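Side-chain contacts in putative nitrate transport protein (Thermoplasma volcanium, PDB 3MST), which probably binds a small solute in the cleft between its two lobes for uptake, nitrate being the presumed but unproven substrate: residues 95-99 and 100-104; 106-109 and 110-114; 224-227 and 228-232. One frame throughout, in Å; residues are numbered along the deposited sequence. Where two conformers were deposited one is given.

Contact 1. Residues 95-99 and 100-104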
ATOM      1  N   LEU A  95      -0.613 -10.754   9.796  1.00  9.72           N
ATOM      2  CA  LEU A  95      -1.691 -11.290   8.999  1.00  9.82           C
ATOM      3  C   LEU A  95      -1.244 -12.437   8.092  1.00 12.07           C
ATOM      4  O   LEU A  95      -0.172 -12.980   8.304  1.00 13.39           O
ATOM      5  CB  LEU A  95      -2.401 -10.141   8.290  1.00 10.88           C
ATOM      6  CG  LEU A  95      -3.141  -9.135   9.170  1.00 10.71           C
ATOM      7  CD1 LEU A  95      -4.049  -9.846  10.163  1.00 13.22           C
ATOM      8  CD2 LEU A  95      -2.275  -8.120   9.820  1.00 13.98           C
ATOM      9  N   ARG A  96      -2.066 -12.898   7.167  0.50 12.58           N
ATOM     10  CA  ARG A  96      -1.698 -14.124   6.487  0.50 11.85           C
ATOM     11  C   ARG A  96      -0.469 -13.929   5.596  0.50 12.54           C
ATOM     12  O   ARG A  96      -0.161 -12.826   5.147  0.50 14.11           O
ATOM     13  CB  ARG A  96      -2.871 -14.657   5.671  0.50 11.56           C
ATOM     14  CG  ARG A  96      -3.210 -13.768   4.482  0.50 16.34           C
ATOM     15  CD  ARG A  96      -4.559 -14.108   3.819  0.50 19.41           C
ATOM     16  NE  ARG A  96      -4.709 -13.307   2.607  0.50 24.63           N
ATOM     17  CZ  ARG A  96      -5.247 -12.097   2.580  0.50 25.98           C
ATOM     18  NH1 ARG A  96      -5.732 -11.568   3.685  0.50 26.47           N
ATOM     19  NH2 ARG A  96      -5.325 -11.429   1.444  0.50 29.11           N
ATOM     20  N   LYS A  97       0.214 -15.041   5.334  1.00 14.13           N
ATOM     21  CA  LYS A  97       1.406 -15.075   4.493  1.00 14.25           C
ATOM     22  C   LYS A  97       1.137 -14.497   3.108  1.00 13.69           C
ATOM     23  O   LYS A  97       0.080 -14.742   2.476  1.00 15.56           O
ATOM     24  CB  LYS A  97       1.941 -16.504   4.322  1.00 15.79           C
ATOM     25  CG  LYS A  97       2.515 -17.133   5.551  1.00 20.68           C
ATOM     26  CD  LYS A  97       3.060 -18.553   5.286  1.00 24.23           C
ATOM     27  CE  LYS A  97       3.837 -19.156   6.460  1.00 28.09           C
ATOM     28  NZ  LYS A  97       3.389 -18.868   7.852  1.00 28.38           N
ATOM     29  N   GLY A  98       2.120 -13.733   2.630  1.00 14.35           N
ATOM     30  CA  GLY A  98       2.077 -13.108   1.335  1.00 13.89           C
ATOM     31  C   GLY A  98       1.360 -11.774   1.262  1.00 14.41           C
ATOM     32  O   GLY A  98       1.349 -11.153   0.197  1.00 17.18           O
ATOM     33  N   THR A  99       0.786 -11.321   2.373  1.00 14.43           N
ATOM     34  CA  THR A  99       0.282  -9.962   2.438  1.00 13.96           C
ATOM     35  C   THR A  99       1.454  -8.983   2.597  1.00 12.63           C
ATOM     36  O   THR A  99       2.564  -9.367   3.023  1.00 11.00           O
ATOM     37  CB  THR A  99      -0.646  -9.763   3.624  1.00 13.91           C
ATOM     38  OG1 THR A  99       0.004 -10.103   4.859  1.00 13.15           O
ATOM     39  CG2 THR A  99      -1.985 -10.556   3.462  1.00 16.54           C
ATOM     40  N   LEU A 100       1.239  -7.708   2.280  1.00 11.30           N
ATOM     41  CA  LEU A 100       2.273  -6.708   2.535  1.00 10.78           C
ATOM     42  C   LEU A 100       2.578  -6.640   4.038  1.00 11.26           C
ATOM     43  O   LEU A 100       3.743  -6.429   4.431  1.00 10.60           O
ATOM     44  CB  LEU A 100       1.920  -5.329   1.928  1.00 11.12           C
ATOM     45  CG  LEU A 100       2.915  -4.190   2.220  1.00 10.29           C
ATOM     46  CD1 LEU A 100       4.318  -4.500   1.728  1.00 12.60           C
ATOM     47  CD2 LEU A 100       2.402  -2.850   1.606  1.00 12.04           C
ATOM     48  N   ALA A 101       1.576  -6.862   4.894  1.00 10.27           N
ATOM     49  CA  ALA A 101       1.834  -6.911   6.336  1.00  9.03           C
ATOM     50  C   ALA A 101       2.881  -7.997   6.645  1.00 10.13           C
ATOM     51  O   ALA A 101       3.822  -7.760   7.408  1.00  9.80           O
ATOM     52  CB  ALA A 101       0.536  -7.186   7.110  1.00 10.61           C
ATOM     53  N   ASP A 102       2.651  -9.211   6.122  1.00 10.55           N
ATOM     54  CA  ASP A 102       3.616 -10.290   6.289  1.00  9.12           C
ATOM     55  C   ASP A 102       5.005  -9.922   5.799  1.00  9.35           C
ATOM     56  O   ASP A 102       5.988 -10.169   6.497  1.00  9.91           O
ATOM     57  CB  ASP A 102       3.122 -11.509   5.534  1.00 11.44           C
ATOM     58  CG  ASP A 102       4.083 -12.696   5.561  1.00 13.71           C
ATOM     59  OD1 ASP A 102       4.549 -13.034   6.672  1.00 14.31           O
ATOM     60  OD2 ASP A 102       4.343 -13.253   4.448  1.00 16.78           O
ATOM     61  N   PHE A 103       5.104  -9.340   4.609  1.00  9.84           N
ATOM     62  CA  PHE A 103       6.405  -9.034   4.077  1.00  9.51           C
ATOM     63  C   PHE A 103       7.073  -7.968   4.966  1.00  8.40           C
ATOM     64  O   PHE A 103       8.283  -8.048   5.256  1.00 10.02           O
ATOM     65  CB  PHE A 103       6.324  -8.596   2.627  1.00 11.11           C
ATOM     66  CG  PHE A 103       5.971  -9.708   1.710  1.00 11.85           C
ATOM     67  CD1 PHE A 103       6.673 -10.922   1.743  1.00 12.28           C
ATOM     68  CD2 PHE A 103       4.967  -9.559   0.767  1.00 12.15           C
ATOM     69  CE1 PHE A 103       6.329 -11.974   0.854  1.00 14.53           C
ATOM     70  CE2 PHE A 103       4.657 -10.577  -0.145  1.00 12.66           C
ATOM     71  CZ  PHE A 103       5.320 -11.778  -0.094  1.00 14.76           C
ATOM     72  N   ASN A 104       6.327  -6.957   5.392  1.00  9.20           N
ATOM     73  CA  ASN A 104       6.852  -5.954   6.308  1.00  8.19           C
ATOM     74  C   ASN A 104       7.324  -6.580   7.623  1.00  8.72           C
ATOM     75  O   ASN A 104       8.363  -6.216   8.186  1.00  9.57           O
ATOM     76  CB  ASN A 104       5.841  -4.809   6.574  1.00  8.37           C
ATOM     77  CG  ASN A 104       5.760  -3.849   5.451  1.00  9.19           C
ATOM     78  OD1 ASN A 104       6.742  -3.644   4.740  1.00 10.25           O
ATOM     79  ND2 ASN A 104       4.609  -3.150   5.346  1.00  9.38           N
TER
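Phe103 lays the CE2 corner of its ring 3.4 Å from Gly98 O, and both this oxygen and Thr99 O lie oblique to the ring plane. The ring also touches Thr63, Val233 and Val234. In the conformer given, Thr99 CG2 sits over the centre of one face of the Arg96 guanidinium. A third flat group, the carboxylate of Asp102, takes the N-H of Gly98 from above its plane, with Gly98 N 2.9 Å from Asp102 OD2 and the bond almost straight at 174°. The other oxygen, OD1, is bonded to Asn118, which also receives Lys97 NZ.

Thr99 ends a type II turn that starts at Arg96 and opens the helix. With chi1 at 57° its OG1 is tucked over the backbone and works both ways: it gives its proton to Arg96 O at 2.7 Å and accepts from Asp102 N, which lies 3.1 Å from Thr99 OG1. Arg96 O also takes Thr99 N, over a longer bond. Beside the hydroxyl, Ala101 CB meets Leu95 CD2 at 4.0 Å.

Thr99 is thus a helix N-cap, with the aspartate three residues on tying the preceding glycine to the first turn, at the entry to the helix of a beta-alpha-beta unit.

Contact 2. Residues 106-109 and 110-114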
ATOM      1  N   ARG A 106       8.335  -9.625   8.136  1.00  9.04           N
ATOM      2  CA  ARG A 106       9.586 -10.370   7.859  1.00 10.40           C
ATOM      3  C   ARG A 106      10.787  -9.464   7.713  1.00 11.20           C
ATOM      4  O   ARG A 106      11.883  -9.816   8.170  1.00 12.34           O
ATOM      5  CB  ARG A 106       9.437 -11.248   6.629  1.00 10.67           C
ATOM      6  CG  ARG A 106       8.492 -12.439   6.867  1.00 12.01           C
ATOM      7  CD  ARG A 106       8.237 -13.259   5.626  1.00 12.54           C
ATOM      8  NE  ARG A 106       9.534 -13.718   5.061  1.00 19.16           N
ATOM      9  CZ  ARG A 106       9.789 -14.080   3.790  1.00 24.60           C
ATOM     10  NH1 ARG A 106       8.857 -14.110   2.843  1.00 24.83           N
ATOM     11  NH2 ARG A 106      11.041 -14.404   3.450  1.00 24.39           N
ATOM     12  N   ILE A 107      10.618  -8.280   7.151  1.00 10.21           N
ATOM     13  CA  ILE A 107      11.721  -7.317   7.070  1.00 11.23           C
ATOM     14  C   ILE A 107      12.086  -6.829   8.466  1.00 10.80           C
ATOM     15  O   ILE A 107      13.245  -6.844   8.878  1.00 10.73           O
ATOM     16  CB  ILE A 107      11.348  -6.110   6.152  1.00 11.69           C
ATOM     17  CG1 ILE A 107      11.258  -6.634   4.716  1.00 14.55           C
ATOM     18  CG2 ILE A 107      12.301  -4.895   6.400  1.00 13.01           C
ATOM     19  CD1 ILE A 107      10.692  -5.713   3.785  1.00 16.83           C
ATOM     20  N   LEU A 108      11.070  -6.494   9.258  1.00  9.68           N
ATOM     21  CA  LEU A 108      11.263  -5.964  10.573  1.00  9.32           C
ATOM     22  C   LEU A 108      11.864  -7.007  11.511  1.00  9.87           C
ATOM     23  O   LEU A 108      12.654  -6.662  12.441  1.00 11.47           O
ATOM     24  CB  LEU A 108       9.948  -5.462  11.151  1.00  9.73           C
ATOM     25  CG  LEU A 108      10.009  -4.806  12.529  1.00 10.22           C
ATOM     26  CD1 LEU A 108      10.997  -3.636  12.660  1.00 13.21           C
ATOM     27  CD2 LEU A 108       8.593  -4.343  12.953  1.00 14.45           C
ATOM     28  N   ALA A 109      11.465  -8.260  11.313  1.00 10.76           N
ATOM     29  CA  ALA A 109      11.918  -9.357  12.170  1.00 10.26           C
ATOM     30  C   ALA A 109      13.435  -9.497  12.179  1.00 11.42           C
ATOM     31  O   ALA A 109      14.013  -9.956  13.165  1.00 11.62           O
ATOM     32  CB  ALA A 109      11.276 -10.642  11.760  1.00 11.74           C
ATOM     33  N   TYR A 110      14.091  -9.117  11.083  1.00 10.50           N
ATOM     34  CA  TYR A 110      15.559  -9.183  11.050  1.00 10.46           C
ATOM     35  C   TYR A 110      16.174  -8.301  12.117  1.00 11.63           C
ATOM     36  O   TYR A 110      17.094  -8.690  12.844  1.00 13.94           O
ATOM     37  CB  TYR A 110      16.066  -8.763   9.637  1.00 12.33           C
ATOM     38  CG  TYR A 110      17.562  -8.826   9.548  1.00 11.75           C
ATOM     39  CD1 TYR A 110      18.194 -10.053   9.319  1.00 12.53           C
ATOM     40  CD2 TYR A 110      18.345  -7.708   9.753  1.00 12.63           C
ATOM     41  CE1 TYR A 110      19.612 -10.138   9.288  1.00 13.19           C
ATOM     42  CE2 TYR A 110      19.758  -7.765   9.724  1.00 12.44           C
ATOM     43  CZ  TYR A 110      20.368  -9.000   9.500  1.00 12.40           C
ATOM     44  OH  TYR A 110      21.768  -9.032   9.497  1.00 14.45           O
ATOM     45  N   TYR A 111      15.656  -7.101  12.173  1.00 10.13           N
ATOM     46  CA  TYR A 111      16.120  -6.076  13.086  1.00 10.43           C
ATOM     47  C   TYR A 111      15.711  -6.337  14.540  1.00 12.82           C
ATOM     48  O   TYR A 111      16.458  -6.051  15.513  1.00 15.48           O
ATOM     49  CB  TYR A 111      15.632  -4.687  12.638  1.00 12.09           C
ATOM     50  CG  TYR A 111      16.225  -4.346  11.290  1.00 11.88           C
ATOM     51  CD1 TYR A 111      17.542  -3.925  11.167  1.00 13.86           C
ATOM     52  CD2 TYR A 111      15.511  -4.578  10.138  1.00 12.36           C
ATOM     53  CE1 TYR A 111      18.120  -3.713   9.943  1.00 14.08           C
ATOM     54  CE2 TYR A 111      16.061  -4.374   8.899  1.00 12.67           C
ATOM     55  CZ  TYR A 111      17.378  -3.957   8.782  1.00 14.33           C
ATOM     56  OH  TYR A 111      17.932  -3.782   7.530  1.00 15.45           O
ATOM     57  N   ASP A 112      14.505  -6.842  14.716  1.00 11.76           N
ATOM     58  CA  ASP A 112      13.997  -7.107  16.043  1.00 14.16           C
ATOM     59  C   ASP A 112      14.459  -8.466  16.587  1.00 14.66           C
ATOM     60  O   ASP A 112      14.130  -8.795  17.726  1.00 16.51           O
ATOM     61  CB  ASP A 112      12.462  -7.021  16.061  1.00 13.60           C
ATOM     62  CG  ASP A 112      11.924  -5.598  16.003  1.00 14.89           C
ATOM     63  OD1 ASP A 112      12.707  -4.635  16.116  1.00 15.33           O
ATOM     64  OD2 ASP A 112      10.680  -5.425  15.863  1.00 13.79           O
ATOM     65  N   LYS A 113      15.122  -9.287  15.781  1.00 13.68           N
ATOM     66  CA  LYS A 113      15.553 -10.632  16.167  1.00 14.03           C
ATOM     67  C   LYS A 113      14.333 -11.424  16.612  1.00 14.57           C
ATOM     68  O   LYS A 113      14.287 -11.988  17.715  1.00 17.99           O
ATOM     69  CB  LYS A 113      16.641 -10.564  17.254  1.00 17.02           C
ATOM     70  CG  LYS A 113      17.897  -9.800  16.793  1.00 18.87           C
ATOM     71  CD  LYS A 113      18.981  -9.713  17.877  1.00 24.15           C
ATOM     72  CE  LYS A 113      20.229  -8.986  17.344  1.00 29.21           C
ATOM     73  NZ  LYS A 113      19.947  -7.562  17.004  1.00 34.31           N
ATOM     74  N   ALA A 114      13.362 -11.507  15.692  1.00 12.61           N
ATOM     75  CA  ALA A 114      12.086 -12.154  15.961  1.00 11.73           C
ATOM     76  C   ALA A 114      11.755 -13.211  14.938  1.00 10.67           C
ATOM     77  O   ALA A 114      12.224 -13.178  13.783  1.00 12.45           O
ATOM     78  CB  ALA A 114      10.992 -11.115  15.979  1.00 12.85           C
TER
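Leu108 and Asp112 meet one turn apart on the inner side of the helix. Leu108 CG lies 3.5 Å from Asp112 OD2, and CD1 flanks the same carboxylate. Asp112 CG is turned back beside its own backbone N (chi1 -75°), which brings the acid over the leucine, while the Asp112 N-H bonds to Leu108 O at 2.9 Å. Close by, Ala109 CB is 4.3 Å from Ala114 CB. Strand 91-94 packs against this side through Ile92, which touches Leu108, Ala109, Asp112 and Ala114. The helix ends here: Lys113 takes positive phi, and the chain turns so that Ala114 N reaches Ala109 O at 3.0 Å.

The solvent side is made by Arg106, Tyr110 and Lys113, all exposed. Tyr110 CD2 stands 3.9 Å above the centre of one face of the Tyr111 ring, which is itself backed by Leu153 and Leu155. The edge of that ring is turned to Leu108 O, and Tyr111 CD2 lies 3.4 Å from Ile107 O. The bond from Tyr110 N to Ile107 O is long at 3.3 Å. The Tyr111 hydroxyl is held by Arg232, beyond the helix.

Asp112 OD1 forms a salt bridge with Arg149, whereas OD2 lies against leucine carbons and close to Glu87. The apolar neighbour, the second acid and the C-terminal end of the helix would all tend to disfavour a charge on Asp112, and Arg149 probably offsets them.

Contact 3. Residues 224-227 and 228-232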
ATOM      1  N   VAL A 224      14.505   2.267  -6.735  1.00 11.63           N
ATOM      2  CA  VAL A 224      15.522   1.220  -6.708  1.00 12.43           C
ATOM      3  C   VAL A 224      15.726   0.722  -5.269  1.00 10.99           C
ATOM      4  O   VAL A 224      15.831  -0.505  -5.044  1.00 12.28           O
ATOM      5  CB  VAL A 224      16.826   1.720  -7.361  1.00 13.90           C
ATOM      6  CG1 VAL A 224      18.020   0.751  -7.116  1.00 17.12           C
ATOM      7  CG2 VAL A 224      16.588   1.936  -8.856  1.00 15.32           C
ATOM      8  N   GLY A 225      15.770   1.648  -4.312  1.00 11.70           N
ATOM      9  CA  GLY A 225      15.940   1.260  -2.915  1.00 11.43           C
ATOM     10  C   GLY A 225      14.815   0.361  -2.437  1.00 11.17           C
ATOM     11  O   GLY A 225      15.048  -0.615  -1.739  1.00 11.80           O
ATOM     12  N   SER A 226      13.576   0.704  -2.756  0.50 10.59           N
ATOM     13  CA  SER A 226      12.466  -0.137  -2.308  0.50  9.39           C
ATOM     14  C   SER A 226      12.453  -1.513  -2.990  0.50 11.21           C
ATOM     15  O   SER A 226      12.146  -2.525  -2.379  0.50 12.12           O
ATOM     16  CB  SER A 226      11.167   0.622  -2.529  0.50  9.50           C
ATOM     17  OG  SER A 226      10.065  -0.102  -2.071  0.50  9.22           O
ATOM     18  N   ARG A 227      12.837  -1.571  -4.257  1.00 10.05           N
ATOM     19  CA  ARG A 227      12.930  -2.839  -4.933  1.00 10.96           C
ATOM     20  C   ARG A 227      13.972  -3.706  -4.230  1.00 12.04           C
ATOM     21  O   ARG A 227      13.759  -4.898  -4.003  1.00 12.10           O
ATOM     22  CB  ARG A 227      13.350  -2.622  -6.379  1.00 11.76           C
ATOM     23  CG  ARG A 227      13.299  -3.897  -7.231  1.00 14.39           C
ATOM     24  CD  ARG A 227      13.775  -3.709  -8.674  1.00 13.43           C
ATOM     25  NE  ARG A 227      15.158  -3.278  -8.683  1.00 16.19           N
ATOM     26  CZ  ARG A 227      15.762  -2.725  -9.729  1.00 16.91           C
ATOM     27  NH1 ARG A 227      15.119  -2.597 -10.893  1.00 17.04           N
ATOM     28  NH2 ARG A 227      17.024  -2.340  -9.611  1.00 21.67           N
ATOM     29  N   GLU A 228      15.117  -3.102  -3.895  1.00 11.84           N
ATOM     30  CA  GLU A 228      16.177  -3.830  -3.206  1.00 12.78           C
ATOM     31  C   GLU A 228      15.716  -4.302  -1.827  1.00 12.60           C
ATOM     32  O   GLU A 228      15.954  -5.446  -1.468  1.00 13.73           O
ATOM     33  CB  GLU A 228      17.428  -2.966  -3.065  1.00 14.08           C
ATOM     34  CG  GLU A 228      18.199  -2.718  -4.365  1.00 20.99           C
ATOM     35  CD  GLU A 228      19.365  -1.687  -4.198  1.00 31.28           C
ATOM     36  OE1 GLU A 228      19.404  -0.912  -3.187  1.00 37.00           O
ATOM     37  OE2 GLU A 228      20.245  -1.659  -5.112  1.00 40.02           O
ATOM     38  N   LEU A 229      15.097  -3.430  -1.045  1.00 11.14           N
ATOM     39  CA  LEU A 229      14.606  -3.810   0.277  1.00 10.77           C
ATOM     40  C   LEU A 229      13.637  -4.962   0.234  1.00 10.35           C
ATOM     41  O   LEU A 229      13.820  -5.985   0.928  1.00 11.89           O
ATOM     42  CB  LEU A 229      13.964  -2.602   0.985  1.00 11.01           C
ATOM     43  CG  LEU A 229      13.357  -2.875   2.367  1.00 12.43           C
ATOM     44  CD1 LEU A 229      14.458  -3.291   3.378  1.00 15.67           C
ATOM     45  CD2 LEU A 229      12.566  -1.634   2.842  1.00 13.71           C
ATOM     46  N   TYR A 230      12.607  -4.836  -0.593  1.00  9.87           N
ATOM     47  CA  TYR A 230      11.582  -5.847  -0.647  1.00 10.03           C
ATOM     48  C   TYR A 230      12.008  -7.127  -1.361  1.00 11.67           C
ATOM     49  O   TYR A 230      11.434  -8.160  -1.114  1.00 12.04           O
ATOM     50  CB  TYR A 230      10.260  -5.267  -1.165  1.00 10.14           C
ATOM     51  CG  TYR A 230       9.574  -4.395  -0.127  1.00 10.38           C
ATOM     52  CD1 TYR A 230       8.831  -4.983   0.898  1.00 10.25           C
ATOM     53  CD2 TYR A 230       9.664  -3.033  -0.147  1.00  9.58           C
ATOM     54  CE1 TYR A 230       8.228  -4.209   1.874  1.00 11.12           C
ATOM     55  CE2 TYR A 230       9.065  -2.225   0.855  1.00  9.77           C
ATOM     56  CZ  TYR A 230       8.335  -2.834   1.868  1.00  9.76           C
ATOM     57  OH  TYR A 230       7.702  -2.073   2.815  1.00 11.19           O
ATOM     58  N   SER A 231      13.058  -7.078  -2.175  0.50 11.28           N
ATOM     59  CA  SER A 231      13.590  -8.319  -2.725  0.50 11.64           C
ATOM     60  C   SER A 231      14.136  -9.262  -1.658  0.50 12.92           C
ATOM     61  O   SER A 231      14.298 -10.456  -1.934  0.50 13.97           O
ATOM     62  CB  SER A 231      14.675  -8.049  -3.764  0.50 13.33           C
ATOM     63  OG  SER A 231      14.131  -7.472  -4.918  0.50 16.60           O
ATOM     64  N   ARG A 232      14.405  -8.747  -0.456  1.00 12.85           N
ATOM     65  CA  ARG A 232      14.809  -9.627   0.657  1.00 13.62           C
ATOM     66  C   ARG A 232      13.781 -10.704   0.904  1.00 13.99           C
ATOM     67  O   ARG A 232      14.117 -11.817   1.326  1.00 16.33           O
ATOM     68  CB  ARG A 232      15.016  -8.859   1.966  1.00 13.33           C
ATOM     69  CG  ARG A 232      16.131  -7.885   1.972  1.00 13.52           C
ATOM     70  CD  ARG A 232      16.168  -7.134   3.254  1.00 13.48           C
ATOM     71  NE  ARG A 232      17.263  -6.200   3.269  1.00 14.65           N
ATOM     72  CZ  ARG A 232      17.558  -5.386   4.278  1.00 13.87           C
ATOM     73  NH1 ARG A 232      16.881  -5.414   5.416  1.00 13.96           N
ATOM     74  NH2 ARG A 232      18.583  -4.555   4.147  1.00 16.96           N
TER
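Val224 and Glu228 begin a ladder of backbone hydrogen bonds: Glu228 N to Val224 O at 2.9 Å, then Leu229 N to Gly225 O and Tyr230 N to Ser226 O. Nearer the C-terminal end of the helix, Arg227 O takes two donors from opposite faces of its plane, Ser231 N at 2.9 Å and, in the conformer given, Ser231 OG at 2.8 Å.

Side-chain and ring-edge contacts follow the same spacing. The methyl Val224 CG1 makes a van der Waals contact with the carboxylate, 3.8 Å from Glu228 OE2, because the glutamate, with CG beside its backbone N (chi1 -72°), extends back along the helix. Tyr230 turns its ring edge to Ser226 O, with Tyr230 CD2 3.4 Å from that oxygen.

Among the polar ends, Ser226 OG, in the conformer given, bonds to Pro158 O, and Arg227 NH1 to Ile240 O. Tyr230 OH meets both Asn104 and an unidentified molecule, probably from the crystallisation liquor, which may mark a pocket.

Bonds from each N-H to the carbonyl four residues back make this a regular alpha-helical turn near the C-terminal end of helix 220-230. A pocket beside Tyr230 would suit a two-lobed solute-binding protein.

Overall arrangement
From the N terminus, the chain lays down four strands of a first sheet, then enters a second and reaches contact 1 just after strand 91-94. Contact 2 follows directly on the same helix, about 13 Å away between centres, and hands the chain to strand 115-118. Contact 3 comes much later, on helix 220-230, about 16 Å from each of the others. Each contact closes only a short turn of chain; the three run in series, and none nests or crosses. In space, however, the two helices meet: Ile107 CD1 packs 3.5 Å from Tyr230 CE1, and Leu100 also touches this tyrosine. The late helix is thereby joined to the beta-alpha-beta unit of the second sheet.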